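PDB 5FX8: manganese lipoxygenase from Gaeumannomyces graminis, which uses a mononuclear manganese centre to oxygenate linoleic and alpha-linolenic acids to their 11S- and 13R-hydroperoxides, converting the 11S product into the 13R one. Local coordinates for residues I405-R410 with A573-D578; T550-F555 with N608-P613; G372-D377 with P396-A401. All coordinates share one frame; numbering follows the deposited sequence.

Contact 1 (I405-R410 with A573-D578)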
loop_
_atom_site.group_PDB
_atom_site.type_symbol
_atom_site.label_atom_id
_atom_site.label_comp_id
_atom_site.label_asym_id
_atom_site.label_seq_id
_atom_site.Cartn_x
_atom_site.Cartn_y
_atom_site.Cartn_z
ATOM N N ILE A 405 17.691 -4.463 -0.235
ATOM C CA ILE A 405 18.053 -5.387 0.830
ATOM C C ILE A 405 19.465 -5.122 1.306
ATOM O O ILE A 405 19.748 -5.253 2.498
ATOM C CB ILE A 405 17.877 -6.836 0.374
ATOM C CG1 ILE A 405 16.395 -7.160 0.243
ATOM C CG2 ILE A 405 18.468 -7.771 1.354
ATOM C CD1 ILE A 405 16.063 -8.577 -0.249
ATOM N N GLY A 406 20.367 -4.719 0.406
ATOM C CA GLY A 406 21.694 -4.319 0.847
ATOM C C GLY A 406 21.663 -3.177 1.842
ATOM O O GLY A 406 22.356 -3.200 2.855
ATOM N N ALA A 407 20.852 -2.164 1.575
ATOM C CA ALA A 407 20.768 -1.056 2.512
ATOM C C ALA A 407 20.181 -1.509 3.848
ATOM O O ALA A 407 20.653 -1.115 4.924
ATOM C CB ALA A 407 19.941 0.065 1.898
ATOM N N ILE A 408 19.158 -2.355 3.796
ATOM C CA ILE A 408 18.519 -2.820 5.018
ATOM C C ILE A 408 19.478 -3.684 5.818
ATOM O O ILE A 408 19.482 -3.671 7.047
ATOM C CB ILE A 408 17.229 -3.581 4.662
ATOM C CG1 ILE A 408 16.218 -2.642 3.991
ATOM C CG2 ILE A 408 16.653 -4.321 5.866
ATOM C CD1 ILE A 408 14.902 -3.288 3.690
ATOM N N ARG A 409 20.290 -4.469 5.129
ATOM C CA ARG A 409 21.144 -5.408 5.824
ATOM C C ARG A 409 22.307 -4.679 6.440
ATOM O O ARG A 409 22.662 -4.935 7.589
ATOM C CB ARG A 409 21.621 -6.503 4.882
ATOM C CG ARG A 409 22.467 -7.496 5.602
ATOM C CD ARG A 409 22.726 -8.774 4.865
ATOM N NE ARG A 409 23.406 -9.675 5.780
ATOM C CZ ARG A 409 22.823 -10.653 6.457
ATOM N NH1 ARG A 409 21.521 -10.898 6.287
ATOM N NH2 ARG A 409 23.550 -11.401 7.290
ATOM N N ARG A 410 22.871 -3.720 5.715
ATOM C CA ARG A 410 23.847 -2.851 6.340
ATOM C C ARG A 410 23.291 -2.255 7.627
ATOM O O ARG A 410 23.937 -2.331 8.679
ATOM C CB ARG A 410 24.285 -1.771 5.369
ATOM C CG ARG A 410 25.343 -0.867 5.919
ATOM C CD ARG A 410 25.634 0.232 4.937
ATOM N NE ARG A 410 25.904 -0.304 3.602
ATOM C CZ ARG A 410 27.107 -0.716 3.208
ATOM N NH1 ARG A 410 28.148 -0.655 4.047
ATOM N NH2 ARG A 410 27.275 -1.196 1.981
ATOM N N ALA A 573 21.303 7.096 9.974
ATOM C CA ALA A 573 21.676 8.125 9.020
ATOM C C ALA A 573 22.297 7.511 7.783
ATOM O O ALA A 573 22.068 7.981 6.663
ATOM C CB ALA A 573 22.634 9.120 9.666
ATOM N N ARG A 574 23.088 6.459 7.956
ATOM C CA ARG A 574 23.609 5.803 6.772
ATOM C C ARG A 574 22.479 5.193 5.948
ATOM O O ARG A 574 22.520 5.212 4.714
ATOM C CB ARG A 574 24.634 4.759 7.170
ATOM C CG ARG A 574 25.221 3.971 6.022
ATOM C CD ARG A 574 25.963 4.809 5.006
ATOM N NE ARG A 574 26.591 3.980 3.971
ATOM C CZ ARG A 574 27.833 3.474 4.055
ATOM N NH1 ARG A 574 28.592 3.697 5.121
ATOM N NH2 ARG A 574 28.314 2.726 3.073
ATOM N N PHE A 575 21.444 4.679 6.619
ATOM C CA PHE A 575 20.324 4.079 5.902
ATOM C C PHE A 575 19.531 5.130 5.142
ATOM O O PHE A 575 19.114 4.891 4.011
ATOM C CB PHE A 575 19.436 3.313 6.877
ATOM C CG PHE A 575 18.227 2.703 6.243
ATOM C CD1 PHE A 575 18.333 1.546 5.485
ATOM C CD2 PHE A 575 16.975 3.275 6.411
ATOM C CE1 PHE A 575 17.204 0.983 4.907
ATOM C CE2 PHE A 575 15.840 2.707 5.837
ATOM C CZ PHE A 575 15.952 1.572 5.088
ATOM N N VAL A 576 19.354 6.307 5.738
ATOM C CA VAL A 576 18.693 7.405 5.055
ATOM C C VAL A 576 19.473 7.843 3.829
ATOM O O VAL A 576 18.891 8.164 2.787
ATOM C CB VAL A 576 18.492 8.566 6.033
ATOM C CG1 VAL A 576 18.107 9.819 5.293
ATOM C CG2 VAL A 576 17.445 8.172 7.005
ATOM N N GLU A 577 20.794 7.897 3.925
ATOM C CA GLU A 577 21.519 8.293 2.727
ATOM C C GLU A 577 21.489 7.189 1.666
ATOM O O GLU A 577 21.354 7.483 0.469
ATOM C CB GLU A 577 22.949 8.707 3.085
ATOM C CG GLU A 577 23.898 8.895 1.884
ATOM C CD GLU A 577 23.548 10.053 0.897
ATOM O OE1 GLU A 577 22.490 10.002 0.210
ATOM O OE2 GLU A 577 24.377 10.994 0.769
ATOM N N ASP A 578 21.595 5.919 2.076
ATOM C CA ASP A 578 21.608 4.821 1.108
ATOM C C ASP A 578 20.301 4.753 0.336
ATOM O O ASP A 578 20.297 4.644 -0.898
ATOM C CB ASP A 578 21.841 3.481 1.791
ATOM C CG ASP A 578 23.228 3.323 2.352
ATOM O OD1 ASP A 578 24.126 4.168 2.094
ATOM O OD2 ASP A 578 23.419 2.315 3.066
HETATM O O HOH W 1 22.154 1.159 5.217
#
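Charged groups meet along one border of this helix pair, where R410, R574 and D578 form a salt-bridge network. Within its own helix R574 NE gives D578 OD1 a bond of 3.1 Å on the syn lone pair, with the oxygen lying in the guanidinium plane. The other carboxylate oxygen faces the opposite helix: D578 OD2 stands 3.6 Å from R410 NE, a long salt bridge, and the two flat groups are turned nearly perpendicular. The two guanidinium planes are nearly parallel, 12° apart, but offset: R574 NH2 lies over the rim of one face of R410, 3.5 Å from R410 NH1. D578 lies close to both and would be expected to offset this like-charge approach. A water bridges the helices as well, donating to A407 O at 2.7 Å and to D578 OD2.

Van der Waals contacts line the more buried border. A407 CB sits against D578 CB at 3.9 Å. F575, with CG anti to the backbone N (chi1 178°), reaches across so that its ring edge faces the A407 carbonyl oxygen and I408 CG1, the latter 3.9 Å from CE1. Beyond the pair, F555 meets the F575 ring edge-to-face, and I408 leans on helix 460-481, which carries the manganese ligand H478.

Running at 172° with axes 9.5 Å apart, the segments form an antiparallel helix pair in the largely helical lipoxygenase domain.

Contact 2 (T550-F555 with N608-P613)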
loop_
_atom_site.group_PDB
_atom_site.type_symbol
_atom_site.label_atom_id
_atom_site.label_comp_id
_atom_site.label_asym_id
_atom_site.label_seq_id
_atom_site.Cartn_x
_atom_site.Cartn_y
_atom_site.Cartn_z
ATOM N N THR A 550 7.473 6.642 4.932
ATOM C CA THR A 550 8.217 6.046 3.845
ATOM C C THR A 550 9.308 5.109 4.370
ATOM O O THR A 550 9.688 5.163 5.539
ATOM C CB THR A 550 8.763 7.207 3.021
ATOM O OG1 THR A 550 7.840 7.514 1.993
ATOM C CG2 THR A 550 10.043 6.952 2.431
ATOM N N VAL A 551 9.781 4.210 3.497
ATOM C CA VAL A 551 10.838 3.267 3.851
ATOM C C VAL A 551 12.129 3.950 4.281
ATOM O O VAL A 551 12.868 3.416 5.108
ATOM C CB VAL A 551 11.124 2.329 2.684
ATOM C CG1 VAL A 551 12.299 1.414 3.018
ATOM C CG2 VAL A 551 9.899 1.576 2.320
ATOM N N ARG A 552 12.442 5.115 3.739
ATOM C CA ARG A 552 13.615 5.820 4.245
ATOM C C ARG A 552 13.482 6.245 5.709
ATOM O O ARG A 552 14.496 6.357 6.397
ATOM C CB ARG A 552 13.903 7.028 3.399
ATOM C CG ARG A 552 13.729 6.742 2.000
ATOM C CD ARG A 552 14.246 7.888 1.163
ATOM N NE ARG A 552 15.439 8.468 1.729
ATOM C CZ ARG A 552 15.929 9.656 1.360
ATOM N NH1 ARG A 552 15.306 10.385 0.463
ATOM N NH2 ARG A 552 17.035 10.131 1.895
ATOM N N ASP A 553 12.274 6.504 6.205
ATOM C CA ASP A 553 12.059 6.884 7.598
ATOM C C ASP A 553 11.809 5.682 8.478
ATOM O O ASP A 553 11.375 5.853 9.617
ATOM C CB ASP A 553 10.867 7.854 7.750
ATOM C CG ASP A 553 10.821 8.926 6.661
ATOM O OD1 ASP A 553 11.766 9.753 6.623
ATOM O OD2 ASP A 553 9.854 8.951 5.847
ATOM N N ALA A 554 12.050 4.474 7.971
ATOM C CA ALA A 554 11.666 3.279 8.718
ATOM C C ALA A 554 12.273 3.252 10.108
ATOM O O ALA A 554 11.602 2.863 11.062
ATOM C CB ALA A 554 12.058 2.016 7.974
ATOM N N PHE A 555 13.543 3.624 10.245
ATOM C CA PHE A 555 14.233 3.469 11.519
ATOM C C PHE A 555 14.414 4.787 12.233
ATOM O O PHE A 555 15.092 4.843 13.259
ATOM C CB PHE A 555 15.575 2.766 11.316
ATOM C CG PHE A 555 15.445 1.510 10.568
ATOM C CD1 PHE A 555 14.761 0.452 11.105
ATOM C CD2 PHE A 555 15.937 1.403 9.298
ATOM C CE1 PHE A 555 14.591 -0.690 10.412
ATOM C CE2 PHE A 555 15.773 0.262 8.601
ATOM C CZ PHE A 555 15.089 -0.800 9.165
ATOM N N ASN A 608 10.734 1.526 -5.064
ATOM C CA ASN A 608 11.190 2.862 -4.707
ATOM C C ASN A 608 10.978 3.092 -3.220
ATOM O O ASN A 608 9.831 3.159 -2.770
ATOM C CB ASN A 608 10.444 3.921 -5.520
ATOM C CG ASN A 608 11.029 5.326 -5.355
ATOM O OD1 ASN A 608 11.695 5.632 -4.374
ATOM N ND2 ASN A 608 10.791 6.171 -6.335
ATOM N N PRO A 609 12.052 3.233 -2.431
ATOM C CA PRO A 609 11.881 3.442 -0.990
ATOM C C PRO A 609 11.361 4.810 -0.634
ATOM O O PRO A 609 10.963 5.014 0.500
ATOM C CB PRO A 609 13.287 3.218 -0.438
ATOM C CG PRO A 609 14.167 3.504 -1.531
ATOM C CD PRO A 609 13.473 3.200 -2.798
ATOM N N ALA A 610 11.346 5.758 -1.554
ATOM C CA ALA A 610 10.783 7.058 -1.247
ATOM C C ALA A 610 9.282 7.082 -1.389
ATOM O O ALA A 610 8.648 8.034 -0.932
ATOM C CB ALA A 610 11.376 8.126 -2.146
ATOM N N VAL A 611 8.710 6.056 -2.003
ATOM C CA VAL A 611 7.293 6.004 -2.296
ATOM C C VAL A 611 6.585 5.009 -1.398
ATOM O O VAL A 611 5.441 5.218 -1.009
ATOM C CB VAL A 611 7.086 5.653 -3.787
ATOM C CG1 VAL A 611 5.616 5.514 -4.106
ATOM C CG2 VAL A 611 7.757 6.712 -4.665
ATOM N N ASN A 612 7.237 3.964 -1.062
ATOM C CA ASN A 612 6.598 2.920 -0.298
ATOM C C ASN A 612 6.592 3.239 1.191
ATOM O O ASN A 612 7.472 3.919 1.684
ATOM C CB ASN A 612 7.307 1.615 -0.563
ATOM C CG ASN A 612 6.990 1.103 -1.920
ATOM O OD1 ASN A 612 5.863 1.288 -2.375
ATOM N ND2 ASN A 612 7.941 0.472 -2.588
ATOM N N PRO A 613 5.607 2.766 1.924
ATOM C CA PRO A 613 5.682 2.842 3.375
ATOM C C PRO A 613 6.628 1.793 3.916
ATOM O O PRO A 613 6.912 0.793 3.269
ATOM C CB PRO A 613 4.242 2.548 3.807
ATOM C CG PRO A 613 3.747 1.702 2.804
ATOM C CD PRO A 613 4.360 2.115 1.500
#
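V551 N donates to N612 O at 3.0 Å, a backbone bond between the two loops; its N-H...O angle of 137° leaves it well short of straight. T550 adds a second grip through its hydroxyl: OG1 donates to A610 O at 3.1 Å, approaching from above the carbonyl plane. N612 O is also met by T550 CA in a CA-H...O contact of 3.1 Å, and T550 and P613 form a single beta bridge. Within 608-613 an Asx turn, N608 OD1 accepting from A610 N at 2.8 Å, and N608 O, which takes V611 N and N612 N, hold the loop folded.

Packing spreads outward from V551. Its CB meets P609 CB at 3.9 Å, the two side chains passing at a slant. With CG1 anti to the backbone N (chi1 176°), the other methyl, CG2, is left on the N612 side, 3.9 Å from N612 CB. R552 contributes the aliphatic part of its chain, CG lying against the P609 carbonyl and CD near A610 CB, while its guanidinium goes on to bond V576 O through NH2.

Helix 566-587 runs beside both loops, taking that R552 bond and touching N608 and A610 through S583. On the metal side P613 O accepts from H479 NE2, next to the manganese ligand H478, so the loop leading to the C-terminal ligand V618 is tied to helix 460-481.

Contact 3 (G372-D377 with P396-A401)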
loop_
_atom_site.group_PDB
_atom_site.type_symbol
_atom_site.label_atom_id
_atom_site.label_comp_id
_atom_site.label_asym_id
_atom_site.label_seq_id
_atom_site.Cartn_x
_atom_site.Cartn_y
_atom_site.Cartn_z
ATOM N N GLY A 372 11.767 -18.133 2.287
ATOM C CA GLY A 372 11.458 -16.910 1.608
ATOM C C GLY A 372 12.571 -15.909 1.519
ATOM O O GLY A 372 12.353 -14.849 0.940
ATOM N N TYR A 373 13.753 -16.174 2.077
ATOM C CA TYR A 373 14.852 -15.237 1.914
ATOM C C TYR A 373 15.087 -15.059 0.433
ATOM O O TYR A 373 14.893 -15.994 -0.333
ATOM C CB TYR A 373 16.110 -15.758 2.581
ATOM C CG TYR A 373 16.116 -15.816 4.081
ATOM C CD1 TYR A 373 15.086 -15.286 4.825
ATOM C CD2 TYR A 373 17.166 -16.414 4.753
ATOM C CE1 TYR A 373 15.106 -15.341 6.194
ATOM C CE2 TYR A 373 17.192 -16.469 6.130
ATOM C CZ TYR A 373 16.157 -15.930 6.840
ATOM O OH TYR A 373 16.163 -15.974 8.205
ATOM N N LEU A 374 15.481 -13.858 0.025
ATOM C CA LEU A 374 15.513 -13.510 -1.396
ATOM C C LEU A 374 16.253 -14.540 -2.243
ATOM O O LEU A 374 15.687 -15.132 -3.163
ATOM C CB LEU A 374 16.164 -12.154 -1.587
ATOM C CG LEU A 374 16.111 -11.688 -3.038
ATOM C CD1 LEU A 374 14.719 -11.240 -3.366
ATOM C CD2 LEU A 374 17.105 -10.594 -3.260
ATOM N N GLU A 375 17.534 -14.736 -1.976
ATOM C CA GLU A 375 18.310 -15.611 -2.835
ATOM C C GLU A 375 17.954 -17.068 -2.624
ATOM O O GLU A 375 18.003 -17.852 -3.569
ATOM C CB GLU A 375 19.794 -15.378 -2.618
ATOM C CG GLU A 375 20.226 -14.019 -3.087
ATOM C CD GLU A 375 21.713 -13.905 -3.275
ATOM O OE1 GLU A 375 22.453 -14.776 -2.758
ATOM O OE2 GLU A 375 22.139 -12.944 -3.959
ATOM N N LYS A 376 17.585 -17.454 -1.414
ATOM C CA LYS A 376 17.169 -18.827 -1.209
ATOM C C LYS A 376 15.927 -19.148 -2.041
ATOM O O LYS A 376 15.862 -20.192 -2.700
ATOM C CB LYS A 376 16.949 -19.050 0.281
ATOM C CG LYS A 376 16.446 -20.403 0.637
ATOM C CD LYS A 376 17.374 -21.511 0.165
ATOM C CE LYS A 376 16.766 -22.908 0.393
ATOM N NZ LYS A 376 17.717 -24.021 0.067
ATOM N N ASP A 377 14.955 -18.233 -2.066
ATOM C CA ASP A 377 13.771 -18.413 -2.890
ATOM C C ASP A 377 14.120 -18.462 -4.369
ATOM O O ASP A 377 13.731 -19.394 -5.083
ATOM C CB ASP A 377 12.792 -17.289 -2.613
ATOM C CG ASP A 377 11.624 -17.306 -3.545
ATOM O OD1 ASP A 377 11.028 -18.384 -3.729
ATOM O OD2 ASP A 377 11.286 -16.251 -4.105
ATOM N N PRO A 396 14.777 -7.383 -13.215
ATOM C CA PRO A 396 14.696 -6.086 -12.531
ATOM C C PRO A 396 14.269 -6.188 -11.084
ATOM O O PRO A 396 14.782 -5.440 -10.246
ATOM C CB PRO A 396 13.681 -5.321 -13.383
ATOM C CG PRO A 396 13.782 -5.910 -14.666
ATOM C CD PRO A 396 14.035 -7.359 -14.479
ATOM N N PHE A 397 13.376 -7.112 -10.754
ATOM C CA PHE A 397 13.037 -7.291 -9.353
ATOM C C PHE A 397 14.254 -7.695 -8.541
ATOM O O PHE A 397 14.478 -7.164 -7.464
ATOM C CB PHE A 397 11.929 -8.316 -9.201
ATOM C CG PHE A 397 11.804 -8.850 -7.834
ATOM C CD1 PHE A 397 11.099 -8.163 -6.871
ATOM C CD2 PHE A 397 12.392 -10.037 -7.496
ATOM C CE1 PHE A 397 10.985 -8.658 -5.627
ATOM C CE2 PHE A 397 12.280 -10.523 -6.244
ATOM C CZ PHE A 397 11.576 -9.835 -5.312
ATOM N N TYR A 398 15.043 -8.636 -9.036
ATOM C CA TYR A 398 16.220 -9.073 -8.309
ATOM C C TYR A 398 17.219 -7.935 -8.137
ATOM O O TYR A 398 17.856 -7.820 -7.093
ATOM C CB TYR A 398 16.841 -10.254 -9.043
ATOM C CG TYR A 398 18.024 -10.878 -8.395
ATOM C CD1 TYR A 398 18.165 -10.883 -7.023
ATOM C CD2 TYR A 398 19.011 -11.464 -9.159
ATOM C CE1 TYR A 398 19.227 -11.450 -6.445
ATOM C CE2 TYR A 398 20.082 -12.028 -8.585
ATOM C CZ TYR A 398 20.189 -12.021 -7.230
ATOM O OH TYR A 398 21.276 -12.585 -6.632
ATOM N N GLU A 399 17.370 -7.072 -9.132
ATOM C CA GLU A 399 18.389 -6.037 -9.023
ATOM C C GLU A 399 17.958 -4.946 -8.054
ATOM O O GLU A 399 18.716 -4.554 -7.158
ATOM C CB GLU A 399 18.693 -5.466 -10.411
ATOM C CG GLU A 399 19.268 -6.485 -11.407
ATOM C CD GLU A 399 18.784 -6.305 -12.864
ATOM O OE1 GLU A 399 18.259 -5.228 -13.235
ATOM O OE2 GLU A 399 18.951 -7.256 -13.662
ATOM N N ASP A 400 16.729 -4.458 -8.212
ATOM C CA ASP A 400 16.187 -3.509 -7.247
ATOM C C ASP A 400 16.139 -4.095 -5.840
ATOM O O ASP A 400 16.508 -3.420 -4.874
ATOM C CB ASP A 400 14.810 -3.045 -7.708
ATOM C CG ASP A 400 14.908 -2.009 -8.787
ATOM O OD1 ASP A 400 16.045 -1.583 -9.010
ATOM O OD2 ASP A 400 13.904 -1.596 -9.406
ATOM N N ALA A 401 15.715 -5.351 -5.716
ATOM C CA ALA A 401 15.677 -6.034 -4.428
ATOM C C ALA A 401 17.066 -6.159 -3.819
ATOM O O ALA A 401 17.249 -5.973 -2.614
ATOM C CB ALA A 401 15.045 -7.422 -4.572
#
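L374 reaches from the first turn of helix 374-380 into the side of helix 396-420, where F397, Y398 and A401 receive it. The packing is helix against helix within the helical lipoxygenase domain, and one leucine supplies its apolar part: both methyls are used, each directed to a different ring.

Along 396-401, F397 is the first to touch L374. L374 CD1 lies 3.8 Å from F397 CE2, meeting the ring obliquely, and the two side chains run alongside each other, oppositely directed. Y174 packs edge-to-face with this phenylalanine, and W472 of helix 460-481 touches it as well; the side chain of F397 is about 10 Å from that of the manganese ligand H478.

Y398 follows and has two tasks. With CG anti to the backbone N (chi1 -177°), its ring extends toward the start of helix 374-380 and presents an edge, in whose plane L374 CD2 lies 3.9 Å from Y398 CD1. The hydroxyl at the far end turns to E375, whose extended chain delivers its carboxylate there. Y398 OH is also hydrogen-bonded to the backbone N of L235 of the zonadhesin chain, so the phenol joins the contact between two helices to an interface between two proteins.

A401, one turn further on, points its CB at L374, with CD2 4.0 Å away. A401 CB also lies over the centre of one face of the F397 ring, so A401 backs both the leucine and the phenylalanine.

The polar bond of this contact is made by Y398 OH, which donates to E375 OE2 at 2.8 Å from above the carboxylate plane.

From the N terminus, contact 3 comes first, closing the short loop between helix 374-380 and the start of helix 396-420. Contact 1 opens farther along that same helix and closes only at helix 566-587, after 162 intervening residues. Contact 2 opens within that span, at 550-555, and closes beyond it at 608-613, so contacts 1 and 2 cross, whereas contact 3 stands in series with both. The crossing pair touch: F575 CE2 lies 3.9 Å from R552 O. Contact 3 meets contact 1 through L374 CD2 and I405 CD1. Together they join helix 374-380, helices 396-420 and 566-587, antiparallel where they meet, and the C-terminal loop that leads to the metal.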